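Long-range contact in putative sugar ABC transport system, substrate-binding protein (Bordetella parapertussis, PDB 5IX8), which probably binds a sugar or related small molecule in the periplasm and delivers it to an ABC transporter for uptake: residues A239-G244 with V296-V301. Sequence-based numbering, arbitrary orientation.
Sequences AMIREG and VDKSNV
Ile-241, on the last turn of helix 235-242, lays its two branches against the side of the turn 296-301 that faces the helix, a worked example of two segments meeting through van der Waals packing alone, with the polar tie just beyond, at Asp-302. Its CG2, anti to the backbone N, points at the peptide between Asp-297 and Lys-298 and lies 3.5 Å from Asp-297 C; on another side it meets Val-301 CB at 4.1 Å. The other branch, extended at chi2 (177°), carries CD1 to within 3.7 Å of Val-296 CG1, the two side chains crossing at about a right angle. The turn it packs against is braced internally: Asp-297 N gives a nearly straight bond to Asn-300 OD1 (2.8 Å, 169° at the hydrogen), and Asn-300 ND2 reaches back to Val-295 O.

Ile-241, Val-296 and Val-301 are buried; toward solvent, the exposed Lys-298 and Arg-242 touch with parts of their chains. Lys-298 drapes past the helix end, CG 3.4 Å from Ile-241 O and CE 4.2 Å from Arg-242 O. The extended Arg-242 chain passes obliquely over Val-301, its CG 3.9 Å from Val-301 CG1, and its guanidinium makes the salt bridge with Asp-302. Just beyond, the helix closes in a Schellman motif at Gly-244.

The contact belongs to one lobe of the two-lobed periplasmic-binding-protein fold. Strand 246-250 lies between strands 227-231 and 295-296 in the sheet; helix 235-242 leads into it, and Ile-241 also packs on its Leu-246 and Val-249, while Val-296 hydrogen-bonds to Val-249 through the backbone at the antiparallel edge strand 295-296.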
ATOM      1  N   ALA A 239       2.934 -18.611  -8.277  1.00 20.62           N
ATOM      2  CA  ALA A 239       2.896 -20.067  -8.125  1.00 20.82           C
ATOM      3  C   ALA A 239       2.046 -20.474  -6.919  1.00 22.28           C
ATOM      4  O   ALA A 239       1.329 -21.480  -6.965  1.00 23.97           O
ATOM      5  CB  ALA A 239       4.326 -20.616  -8.004  1.00 21.13           C
HETATM    6  N   MSE A 240       2.089 -19.692  -5.845  1.00 22.16           N
HETATM    7  CA  MSE A 240       1.320 -19.987  -4.647  1.00 22.14           C
HETATM    8  C   MSE A 240      -0.178 -19.905  -4.908  1.00 21.54           C
HETATM    9  O   MSE A 240      -0.945 -20.668  -4.323  1.00 22.04           O
HETATM   10  CB  MSE A 240       1.699 -19.016  -3.510  1.00 22.84           C
HETATM   11  CG  MSE A 240       3.162 -19.085  -3.086  1.00 25.26           C
HETATM   12 SE   MSE A 240       3.541 -17.831  -1.600  0.54 27.96          SE
HETATM   13  CE  MSE A 240       5.362 -18.369  -1.150  1.00 30.12           C
ATOM     14  N   ILE A 241      -0.597 -18.957  -5.759  1.00 20.05           N
ATOM     15  CA  ILE A 241      -1.996 -18.900  -6.180  1.00 20.31           C
ATOM     16  C   ILE A 241      -2.359 -20.133  -7.002  1.00 21.25           C
ATOM     17  O   ILE A 241      -3.385 -20.787  -6.766  1.00 20.41           O
ATOM     18  CB  ILE A 241      -2.260 -17.607  -6.965  1.00 19.71           C
ATOM     19  CG1 ILE A 241      -2.149 -16.391  -6.051  1.00 19.46           C
ATOM     20  CG2 ILE A 241      -3.618 -17.648  -7.625  1.00 20.75           C
ATOM     21  CD1 ILE A 241      -2.336 -15.069  -6.803  1.00 19.16           C
ATOM     22  N   ARG A 242      -1.517 -20.482  -7.979  1.00 21.76           N
ATOM     23  CA  ARG A 242      -1.830 -21.634  -8.818  1.00 22.76           C
ATOM     24  C   ARG A 242      -1.879 -22.922  -8.008  1.00 24.29           C
ATOM     25  O   ARG A 242      -2.691 -23.811  -8.292  1.00 25.24           O
ATOM     26  CB  ARG A 242      -0.804 -21.756  -9.937  1.00 23.48           C
ATOM     27  CG  ARG A 242      -0.871 -20.665 -10.983  1.00 25.13           C
ATOM     28  CD  ARG A 242      -0.044 -21.006 -12.228  1.00 26.83           C
ATOM     29  NE  ARG A 242       0.195 -19.784 -12.986  1.00 27.61           N
ATOM     30  CZ  ARG A 242       1.280 -19.039 -12.833  1.00 29.10           C
ATOM     31  NH1 ARG A 242       2.234 -19.435 -11.992  1.00 29.06           N
ATOM     32  NH2 ARG A 242       1.425 -17.918 -13.527  1.00 29.53           N
ATOM     33  N   GLU A 243      -0.990 -23.061  -7.033  1.00 24.58           N
ATOM     34  CA  GLU A 243      -0.907 -24.256  -6.195  1.00 26.51           C
ATOM     35  C   GLU A 243      -1.970 -24.294  -5.109  1.00 26.36           C
ATOM     36  O   GLU A 243      -2.042 -25.289  -4.370  1.00 28.03           O
ATOM     37  CB  GLU A 243       0.482 -24.345  -5.559  1.00 29.42           C
ATOM     38  CG  GLU A 243       1.575 -24.706  -6.536  1.00 32.46           C
ATOM     39  CD  GLU A 243       2.965 -24.239  -6.115  1.00 35.93           C
ATOM     40  OE1 GLU A 243       3.162 -23.852  -4.931  1.00 37.25           O
ATOM     41  OE2 GLU A 243       3.863 -24.257  -6.993  1.00 37.23           O
ATOM     42  N   GLY A 244      -2.772 -23.233  -4.982  1.00 24.82           N
ATOM     43  CA  GLY A 244      -3.874 -23.178  -4.049  1.00 22.97           C
ATOM     44  C   GLY A 244      -3.537 -22.675  -2.665  1.00 22.26           C
ATOM     45  O   GLY A 244      -4.426 -22.633  -1.808  1.00 23.65           O
ATOM     46  N   VAL A 296      -6.249 -10.630  -7.432  1.00 15.32           N
ATOM     47  CA  VAL A 296      -5.611 -11.667  -8.236  1.00 15.99           C
ATOM     48  C   VAL A 296      -5.928 -13.007  -7.600  1.00 16.58           C
ATOM     49  O   VAL A 296      -5.790 -13.167  -6.372  1.00 17.19           O
ATOM     50  CB  VAL A 296      -4.093 -11.442  -8.335  1.00 15.17           C
ATOM     51  CG1 VAL A 296      -3.445 -12.492  -9.256  1.00 15.75           C
ATOM     52  CG2 VAL A 296      -3.787 -10.006  -8.822  1.00 16.32           C
ATOM     53  N   ASP A 297      -6.379 -13.960  -8.414  1.00 18.06           N
ATOM     54  CA  ASP A 297      -6.714 -15.302  -7.925  1.00 20.51           C
ATOM     55  C   ASP A 297      -6.456 -16.290  -9.056  1.00 21.70           C
ATOM     56  O   ASP A 297      -5.924 -15.918 -10.098  1.00 21.84           O
ATOM     57  CB  ASP A 297      -8.157 -15.348  -7.408  1.00 23.09           C
ATOM     58  CG  ASP A 297      -9.168 -14.952  -8.471  1.00 27.20           C
ATOM     59  OD1 ASP A 297      -8.922 -15.185  -9.673  1.00 27.63           O
ATOM     60  OD2 ASP A 297     -10.216 -14.402  -8.107  1.00 30.03           O
ATOM     61  N   LYS A 298      -6.811 -17.562  -8.844  1.00 23.75           N
ATOM     62  CA  LYS A 298      -6.601 -18.559  -9.895  1.00 27.60           C
ATOM     63  C   LYS A 298      -7.249 -18.157 -11.217  1.00 28.76           C
ATOM     64  O   LYS A 298      -6.750 -18.523 -12.294  1.00 29.91           O
ATOM     65  CB  LYS A 298      -7.158 -19.919  -9.467  1.00 30.40           C
ATOM     66  CG  LYS A 298      -6.312 -20.673  -8.490  1.00 32.80           C
ATOM     67  CD  LYS A 298      -6.737 -22.154  -8.427  1.00 35.42           C
ATOM     68  CE  LYS A 298      -6.458 -22.839  -9.773  1.00 38.05           C
ATOM     69  NZ  LYS A 298      -6.813 -24.303  -9.819  1.00 40.24           N
ATOM     70  N   SER A 299      -8.365 -17.427 -11.165  1.00 28.56           N
ATOM     71  CA  SER A 299      -9.089 -17.118 -12.390  1.00 29.72           C
ATOM     72  C   SER A 299      -8.363 -16.103 -13.259  1.00 28.96           C
ATOM     73  O   SER A 299      -8.613 -16.063 -14.460  1.00 30.31           O
ATOM     74  CB  SER A 299     -10.496 -16.613 -12.066  1.00 31.00           C
ATOM     75  OG  SER A 299     -10.488 -15.287 -11.552  1.00 32.77           O
ATOM     76  N   ASN A 300      -7.462 -15.284 -12.698  1.00 27.10           N
ATOM     77  CA  ASN A 300      -6.801 -14.275 -13.514  1.00 25.53           C
ATOM     78  C   ASN A 300      -5.305 -14.152 -13.264  1.00 24.61           C
ATOM     79  O   ASN A 300      -4.693 -13.178 -13.727  1.00 24.82           O
ATOM     80  CB  ASN A 300      -7.455 -12.902 -13.319  1.00 25.47           C
ATOM     81  CG  ASN A 300      -7.286 -12.377 -11.914  1.00 26.34           C
ATOM     82  OD1 ASN A 300      -6.705 -13.038 -11.077  1.00 26.86           O
ATOM     83  ND2 ASN A 300      -7.800 -11.191 -11.655  1.00 27.43           N
ATOM     84  N   VAL A 301      -4.689 -15.082 -12.534  1.00 23.80           N
ATOM     85  CA  VAL A 301      -3.262 -14.955 -12.278  1.00 23.61           C
ATOM     86  C   VAL A 301      -2.478 -14.995 -13.588  1.00 25.07           C
ATOM     87  O   VAL A 301      -1.409 -14.394 -13.694  1.00 25.44           O
ATOM     88  CB  VAL A 301      -2.825 -16.044 -11.264  1.00 22.21           C
ATOM     89  CG1 VAL A 301      -3.017 -17.477 -11.825  1.00 22.09           C
ATOM     90  CG2 VAL A 301      -1.388 -15.844 -10.818  1.00 22.47           C
TER